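Local coordinates for protein ADP-ribosylglycohydrolase (PDB 2YZV) that belongs to the ADP-ribosylglycohydrolase family, folds as an all-helical globule and holds two magnesium ions in the model, at residues L225-W230 against D253-V258; G129-L134 against G219-T224. One frame throughout, in Å; residues are numbered along the deposited sequence.

Contact 1 of 2, residues L225-W230 against D253-V258; sequences LAAALW and DTVGAV. With MG (magnesium ion), chain B; MG (magnesium ion), chain C.
A228 and V258 meet methyl to methyl: A228 CB sits 3.5 Å from V258 CG1, the branch that extends anti to the valine's own backbone N (chi1 175°). One residue earlier, A227 presents its methyl to the fork of V255, 3.8 Å from CG1 and 4.2 Å from CG2, so both branches share it. V255 CG1 also approaches the backbone of A228. The side chains that meet are all apolar and buried, and no hydrogen bond crosses the interface. With alanines on one side and beta-branched valines on the other, the axes of the two segments approach to 8.6 Å at a crossing angle of -56°.

Metal binding belongs to the N-terminal end of 253-258. D253 chelates one magnesium ion with OD2 at 2.5 Å and OD1 at 2.6 Å, and OD1 also bridges to the second ion at 2.0 Å. T254 OG1 binds the first ion at 2.4 Å and is hydrogen-bonded to D58 OD2. D251 completes the protein ligands of the first ion, while T56 and D58 join D253 on the second. The first turn of helix 252-267 thus contributes D253 and T254 to the two-magnesium site of this ADP-ribosylglycohydrolase-family helical fold.

Contact 2 of 2, residues G129-L134 against G219-T224; sequences GPLMRL and GYAPGT
L131 reaches across to A221 and T224 with a single methyl, CD1. Its CG is anti to the carbonyl carbon, and CD1 continues the chain away from CA (chi2 -177°), which carries it to the first turn of helix 221-234. CD1 settles against the A221 peptide oxygen, 3.6 Å from A221 O, with A221 CB somewhat farther at 4.3 Å. The same methyl also comes within 4.2 Å of T224 CB, three residues on. The methyl thus rests along a surface made of backbone carbonyl, alanine methyl and threonine carbon. This is van der Waals packing, without a hydrogen bond between the segments.

T224 turns its polar end to other partners: OG1, beside its own backbone N (chi1 -57°), is hydrogen-bonded to P218 O and N128 ND2. That ties the first turn of the helix to the residues just preceding each segment. Y220 occupies the N-cap position, and its O receives T224 N at 2.8 Å. P222 lays CD over the centre of the Y220 ring, 3.4 Å above its plane, while Y220 OH bonds to E163.

Within 129-134, R133 runs out as an extended chain and its guanidinium lies with one face against P130 CA, 3.9 Å from the plane. Hydrogen bonds to Q61, A154 O and T158 fix that group from its nitrogen ends. L131 O is bonded to Q261 of helix 252-267, and M132 leans on D57, D58 and Q61. The short helix 129-132 is thereby wedged between helices 57-72, 162-179, 221-234 and 252-267.

Overall arrangement
Both contacts are buried in the interior of this single-chain helical protein, their centres about 8 Å apart, and both use helix 221-234: contact 2 takes its first turn, contact 1 the next residues. They meet directly, with V258 CG2 lying 3.8 Å from L131 CB and T224 CG2 touching V255 and V258, so the valines of helix 252-267 join the two. Neither interface has a hydrogen bond across it. Contact 1 is regular helix-helix packing, purely aliphatic between side chains, with two magnesium ions at one end; contact 2 joins a short, weakly bonded helix to a helix start, sets a methyl against a backbone carbonyl, and has polar groups bonded beyond the two segments.

Contact 1 of 2, residues L225-W230 against D253-V258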
ATOM      1  N   LEU A 225      -4.460  -0.021  -8.264  1.00  9.18           N
ATOM      2  CA  LEU A 225      -3.099   0.222  -8.716  1.00  8.87           C
ATOM      3  C   LEU A 225      -3.110   1.303  -9.793  1.00  9.26           C
ATOM      4  O   LEU A 225      -2.304   2.235  -9.757  1.00  8.35           O
ATOM      5  CB  LEU A 225      -2.491  -1.070  -9.276  1.00  9.02           C
ATOM      6  CG  LEU A 225      -1.058  -0.966  -9.802  1.00  9.88           C
ATOM      7  CD1 LEU A 225      -0.124  -0.498  -8.694  1.00 11.09           C
ATOM      8  CD2 LEU A 225      -0.621  -2.328 -10.330  1.00 10.88           C
ATOM      9  N   ALA A 226      -4.037   1.191 -10.739  1.00  8.86           N
ATOM     10  CA  ALA A 226      -4.132   2.164 -11.827  1.00  9.66           C
ATOM     11  C   ALA A 226      -4.429   3.575 -11.327  1.00  9.42           C
ATOM     12  O   ALA A 226      -3.915   4.554 -11.871  1.00 10.18           O
ATOM     13  CB  ALA A 226      -5.205   1.727 -12.823  1.00 10.04           C
ATOM     14  N   ALA A 227      -5.262   3.682 -10.294  1.00  7.92           N
ATOM     15  CA  ALA A 227      -5.611   4.988  -9.741  1.00  8.36           C
ATOM     16  C   ALA A 227      -4.404   5.617  -9.058  1.00  8.66           C
ATOM     17  O   ALA A 227      -4.177   6.827  -9.156  1.00  7.81           O
ATOM     18  CB  ALA A 227      -6.765   4.847  -8.744  1.00  8.09           C
ATOM     19  N   ALA A 228      -3.629   4.794  -8.359  1.00  7.94           N
ATOM     20  CA  ALA A 228      -2.444   5.286  -7.671  1.00  9.04           C
ATOM     21  C   ALA A 228      -1.405   5.725  -8.699  1.00  8.78           C
ATOM     22  O   ALA A 228      -0.757   6.757  -8.534  1.00  9.12           O
ATOM     23  CB  ALA A 228      -1.867   4.193  -6.771  1.00  9.63           C
ATOM     24  N   LEU A 229      -1.257   4.944  -9.766  1.00  9.42           N
ATOM     25  CA  LEU A 229      -0.296   5.280 -10.810  1.00  9.34           C
ATOM     26  C   LEU A 229      -0.695   6.573 -11.522  1.00  9.09           C
ATOM     27  O   LEU A 229       0.159   7.372 -11.892  1.00  9.01           O
ATOM     28  CB  LEU A 229      -0.174   4.132 -11.816  1.00  9.10           C
ATOM     29  CG  LEU A 229       0.600   2.911 -11.313  1.00  9.76           C
ATOM     30  CD1 LEU A 229       0.511   1.786 -12.333  1.00  9.52           C
ATOM     31  CD2 LEU A 229       2.060   3.293 -11.069  1.00 12.38           C
ATOM     32  N   TRP A 230      -1.995   6.775 -11.716  1.00 10.13           N
ATOM     33  CA  TRP A 230      -2.476   7.990 -12.361  1.00  9.54           C
ATOM     34  C   TRP A 230      -2.129   9.207 -11.502  1.00  8.87           C
ATOM     35  O   TRP A 230      -1.612  10.205 -11.998  1.00  8.33           O
ATOM     36  CB  TRP A 230      -3.993   7.914 -12.546  1.00  8.97           C
ATOM     37  CG  TRP A 230      -4.626   9.230 -12.846  1.00 10.35           C
ATOM     38  CD1 TRP A 230      -4.630   9.891 -14.044  1.00 11.88           C
ATOM     39  CD2 TRP A 230      -5.320  10.074 -11.920  1.00 11.99           C
ATOM     40  NE1 TRP A 230      -5.283  11.095 -13.918  1.00 13.26           N
ATOM     41  CE2 TRP A 230      -5.716  11.233 -12.624  1.00 12.01           C
ATOM     42  CE3 TRP A 230      -5.643   9.962 -10.559  1.00 11.75           C
ATOM     43  CZ2 TRP A 230      -6.421  12.279 -12.013  1.00 12.56           C
ATOM     44  CZ3 TRP A 230      -6.346  11.003  -9.950  1.00 12.97           C
ATOM     45  CH2 TRP A 230      -6.726  12.146 -10.681  1.00 13.77           C
ATOM     46  N   ASP A 253      -9.241   5.533   0.997  1.00  9.67           N
ATOM     47  CA  ASP A 253      -8.230   5.219   1.997  1.00 10.32           C
ATOM     48  C   ASP A 253      -7.169   4.303   1.397  1.00 10.49           C
ATOM     49  O   ASP A 253      -5.975   4.485   1.627  1.00 11.06           O
ATOM     50  CB  ASP A 253      -8.855   4.547   3.229  1.00 12.02           C
ATOM     51  CG  ASP A 253      -9.623   3.278   2.891  1.00 15.72           C
ATOM     52  OD1 ASP A 253      -9.582   2.330   3.702  1.00 16.93           O
ATOM     53  OD2 ASP A 253     -10.282   3.225   1.835  1.00 15.51           O
ATOM     54  N   THR A 254      -7.608   3.331   0.609  1.00 10.58           N
ATOM     55  CA  THR A 254      -6.685   2.380   0.010  1.00 11.11           C
ATOM     56  C   THR A 254      -5.960   2.932  -1.214  1.00  9.94           C
ATOM     57  O   THR A 254      -4.782   2.642  -1.419  1.00 10.71           O
ATOM     58  CB  THR A 254      -7.411   1.083  -0.335  1.00 11.37           C
ATOM     59  OG1 THR A 254      -8.082   0.606   0.839  1.00 15.53           O
ATOM     60  CG2 THR A 254      -6.417   0.026  -0.808  1.00 13.61           C
ATOM     61  N   VAL A 255      -6.650   3.723  -2.032  1.00  9.54           N
ATOM     62  CA  VAL A 255      -5.986   4.320  -3.187  1.00  8.80           C
ATOM     63  C   VAL A 255      -4.950   5.281  -2.608  1.00  8.89           C
ATOM     64  O   VAL A 255      -3.821   5.363  -3.089  1.00  8.58           O
ATOM     65  CB  VAL A 255      -6.979   5.091  -4.088  1.00  8.02           C
ATOM     66  CG1 VAL A 255      -6.219   5.912  -5.126  1.00 11.87           C
ATOM     67  CG2 VAL A 255      -7.903   4.108  -4.785  1.00 10.14           C
ATOM     68  N   GLY A 256      -5.338   6.002  -1.561  1.00  7.94           N
ATOM     69  CA  GLY A 256      -4.412   6.917  -0.920  1.00  8.08           C
ATOM     70  C   GLY A 256      -3.217   6.185  -0.327  1.00  7.99           C
ATOM     71  O   GLY A 256      -2.082   6.658  -0.419  1.00  8.98           O
ATOM     72  N   ALA A 257      -3.459   5.026   0.278  1.00  8.89           N
ATOM     73  CA  ALA A 257      -2.376   4.252   0.884  1.00  7.85           C
ATOM     74  C   ALA A 257      -1.408   3.700  -0.156  1.00  8.07           C
ATOM     75  O   ALA A 257      -0.200   3.663   0.077  1.00  7.67           O
ATOM     76  CB  ALA A 257      -2.945   3.113   1.715  1.00 10.24           C
ATOM     77  N   VAL A 258      -1.927   3.263  -1.299  1.00  9.19           N
ATOM     78  CA  VAL A 258      -1.058   2.725  -2.346  1.00  7.96           C
ATOM     79  C   VAL A 258      -0.242   3.866  -2.947  1.00  8.34           C
ATOM     80  O   VAL A 258       0.968   3.734  -3.136  1.00  7.55           O
ATOM     81  CB  VAL A 258      -1.881   1.998  -3.430  1.00  9.04           C
ATOM     82  CG1 VAL A 258      -0.981   1.544  -4.581  1.00  9.17           C
ATOM     83  CG2 VAL A 258      -2.563   0.781  -2.805  1.00 11.05           C
TER
HETATM   84 MG    MG B 501     -10.256   0.704   1.729  1.00 18.38          MG
HETATM   85 MG    MG C 502      -9.092   0.958   5.043  1.00 30.04          MG

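Contact 2 of 2, residues G129-L134 against G219-T224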
ATOM      1  N   GLY A 129      -6.698  -5.368  -0.860  1.00 12.56           N
ATOM      2  CA  GLY A 129      -6.077  -5.589   0.437  1.00 12.21           C
ATOM      3  C   GLY A 129      -4.582  -5.884   0.420  1.00 11.61           C
ATOM      4  O   GLY A 129      -3.837  -5.347   1.240  1.00 11.68           O
ATOM      5  N   PRO A 130      -4.102  -6.736  -0.499  1.00 11.66           N
ATOM      6  CA  PRO A 130      -2.668  -7.036  -0.528  1.00 11.07           C
ATOM      7  C   PRO A 130      -1.797  -5.834  -0.861  1.00 11.55           C
ATOM      8  O   PRO A 130      -0.623  -5.791  -0.496  1.00 10.93           O
ATOM      9  CB  PRO A 130      -2.556  -8.117  -1.607  1.00 10.74           C
ATOM     10  CG  PRO A 130      -3.913  -8.749  -1.611  1.00 13.89           C
ATOM     11  CD  PRO A 130      -4.822  -7.552  -1.489  1.00 12.73           C
ATOM     12  N   LEU A 131      -2.371  -4.868  -1.571  1.00  9.27           N
ATOM     13  CA  LEU A 131      -1.628  -3.681  -1.977  1.00 10.10           C
ATOM     14  C   LEU A 131      -1.477  -2.654  -0.870  1.00 11.80           C
ATOM     15  O   LEU A 131      -0.456  -1.981  -0.775  1.00  9.89           O
ATOM     16  CB  LEU A 131      -2.325  -2.990  -3.150  1.00  9.89           C
ATOM     17  CG  LEU A 131      -2.704  -3.814  -4.375  1.00 10.40           C
ATOM     18  CD1 LEU A 131      -3.317  -2.892  -5.415  1.00 11.09           C
ATOM     19  CD2 LEU A 131      -1.476  -4.507  -4.935  1.00 11.85           C
ATOM     20  N   MET A 132      -2.508  -2.534  -0.044  1.00 14.58           N
ATOM     21  CA  MET A 132      -2.526  -1.538   1.022  1.00 16.56           C
ATOM     22  C   MET A 132      -1.516  -1.738   2.139  1.00 16.46           C
ATOM     23  O   MET A 132      -1.214  -0.797   2.874  1.00 18.41           O
ATOM     24  CB  MET A 132      -3.924  -1.475   1.638  1.00 17.87           C
ATOM     25  CG  MET A 132      -4.323  -2.749   2.354  1.00 19.74           C
ATOM     26  SD  MET A 132      -5.978  -2.695   3.064  1.00 19.60           S
ATOM     27  CE  MET A 132      -5.819  -3.922   4.368  1.00 20.77           C
ATOM     28  N   ARG A 133      -0.983  -2.949   2.259  1.00 16.00           N
ATOM     29  CA  ARG A 133      -0.054  -3.273   3.339  1.00 16.38           C
ATOM     30  C   ARG A 133       1.345  -3.686   2.886  1.00 16.68           C
ATOM     31  O   ARG A 133       2.173  -4.066   3.715  1.00 16.48           O
ATOM     32  CB  ARG A 133      -0.648  -4.419   4.169  1.00 15.32           C
ATOM     33  CG  ARG A 133      -0.713  -5.736   3.377  1.00 15.72           C
ATOM     34  CD  ARG A 133      -1.525  -6.839   4.059  1.00 15.19           C
ATOM     35  NE  ARG A 133      -1.498  -8.055   3.245  1.00 14.03           N
ATOM     36  CZ  ARG A 133      -2.555  -8.824   2.996  1.00 13.42           C
ATOM     37  NH1 ARG A 133      -3.744  -8.517   3.500  1.00 15.20           N
ATOM     38  NH2 ARG A 133      -2.424  -9.893   2.225  1.00 13.64           N
ATOM     39  N   LEU A 134       1.609  -3.592   1.587  1.00 16.58           N
ATOM     40  CA  LEU A 134       2.879  -4.021   0.996  1.00 15.45           C
ATOM     41  C   LEU A 134       4.232  -3.439   1.434  1.00 15.97           C
ATOM     42  O   LEU A 134       5.167  -4.195   1.699  1.00 16.10           O
ATOM     43  CB  LEU A 134       2.794  -3.889  -0.526  1.00 18.76           C
ATOM     44  CG  LEU A 134       2.963  -5.123  -1.420  1.00 22.83           C
ATOM     45  CD1 LEU A 134       3.634  -4.682  -2.710  1.00 16.56           C
ATOM     46  CD2 LEU A 134       3.801  -6.196  -0.743  1.00 20.25           C
ATOM     47  N   GLY A 219     -11.950  -0.541  -5.713  1.00 14.17           N
ATOM     48  CA  GLY A 219     -11.581  -1.479  -4.668  1.00 14.33           C
ATOM     49  C   GLY A 219     -10.912  -2.684  -5.314  1.00 13.04           C
ATOM     50  O   GLY A 219     -10.213  -3.451  -4.659  1.00 15.60           O
ATOM     51  N   TYR A 220     -11.130  -2.836  -6.618  1.00 11.47           N
ATOM     52  CA  TYR A 220     -10.566  -3.928  -7.413  1.00 11.70           C
ATOM     53  C   TYR A 220      -9.060  -3.669  -7.535  1.00 10.81           C
ATOM     54  O   TYR A 220      -8.658  -2.593  -7.956  1.00 11.84           O
ATOM     55  CB  TYR A 220     -11.252  -3.920  -8.785  1.00 11.44           C
ATOM     56  CG  TYR A 220     -10.829  -4.985  -9.768  1.00 11.77           C
ATOM     57  CD1 TYR A 220     -10.846  -6.336  -9.424  1.00 12.21           C
ATOM     58  CD2 TYR A 220     -10.477  -4.641 -11.072  1.00 12.55           C
ATOM     59  CE1 TYR A 220     -10.529  -7.322 -10.357  1.00 12.48           C
ATOM     60  CE2 TYR A 220     -10.160  -5.615 -12.014  1.00 12.62           C
ATOM     61  CZ  TYR A 220     -10.189  -6.953 -11.649  1.00 13.37           C
ATOM     62  OH  TYR A 220      -9.878  -7.915 -12.579  1.00 14.86           O
ATOM     63  N   ALA A 221      -8.237  -4.655  -7.174  1.00 10.75           N
ATOM     64  CA  ALA A 221      -6.778  -4.489  -7.201  1.00 10.37           C
ATOM     65  C   ALA A 221      -6.182  -3.800  -8.430  1.00 10.33           C
ATOM     66  O   ALA A 221      -5.436  -2.833  -8.291  1.00  8.46           O
ATOM     67  CB  ALA A 221      -6.086  -5.839  -6.971  1.00 12.22           C
ATOM     68  N   PRO A 222      -6.480  -4.291  -9.643  1.00  9.51           N
ATOM     69  CA  PRO A 222      -5.907  -3.625 -10.818  1.00  9.75           C
ATOM     70  C   PRO A 222      -6.327  -2.158 -10.902  1.00 10.73           C
ATOM     71  O   PRO A 222      -5.527  -1.293 -11.268  1.00 10.23           O
ATOM     72  CB  PRO A 222      -6.455  -4.446 -11.982  1.00 10.97           C
ATOM     73  CG  PRO A 222      -6.595  -5.819 -11.387  1.00 10.93           C
ATOM     74  CD  PRO A 222      -7.188  -5.525 -10.029  1.00 10.66           C
ATOM     75  N   GLY A 223      -7.586  -1.886 -10.564  1.00 10.21           N
ATOM     76  CA  GLY A 223      -8.090  -0.523 -10.614  1.00 10.62           C
ATOM     77  C   GLY A 223      -7.471   0.371  -9.556  1.00  9.54           C
ATOM     78  O   GLY A 223      -7.243   1.563  -9.790  1.00 10.79           O
ATOM     79  N   THR A 224      -7.201  -0.194  -8.383  1.00  8.62           N
ATOM     80  CA  THR A 224      -6.596   0.578  -7.304  1.00  7.94           C
ATOM     81  C   THR A 224      -5.177   0.951  -7.711  1.00  8.29           C
ATOM     82  O   THR A 224      -4.741   2.089  -7.529  1.00  7.47           O
ATOM     83  CB  THR A 224      -6.550  -0.235  -6.003  1.00  8.58           C
ATOM     84  OG1 THR A 224      -7.880  -0.649  -5.662  1.00  9.98           O
ATOM     85  CG2 THR A 224      -5.968   0.599  -4.869  1.00  9.61           C
TER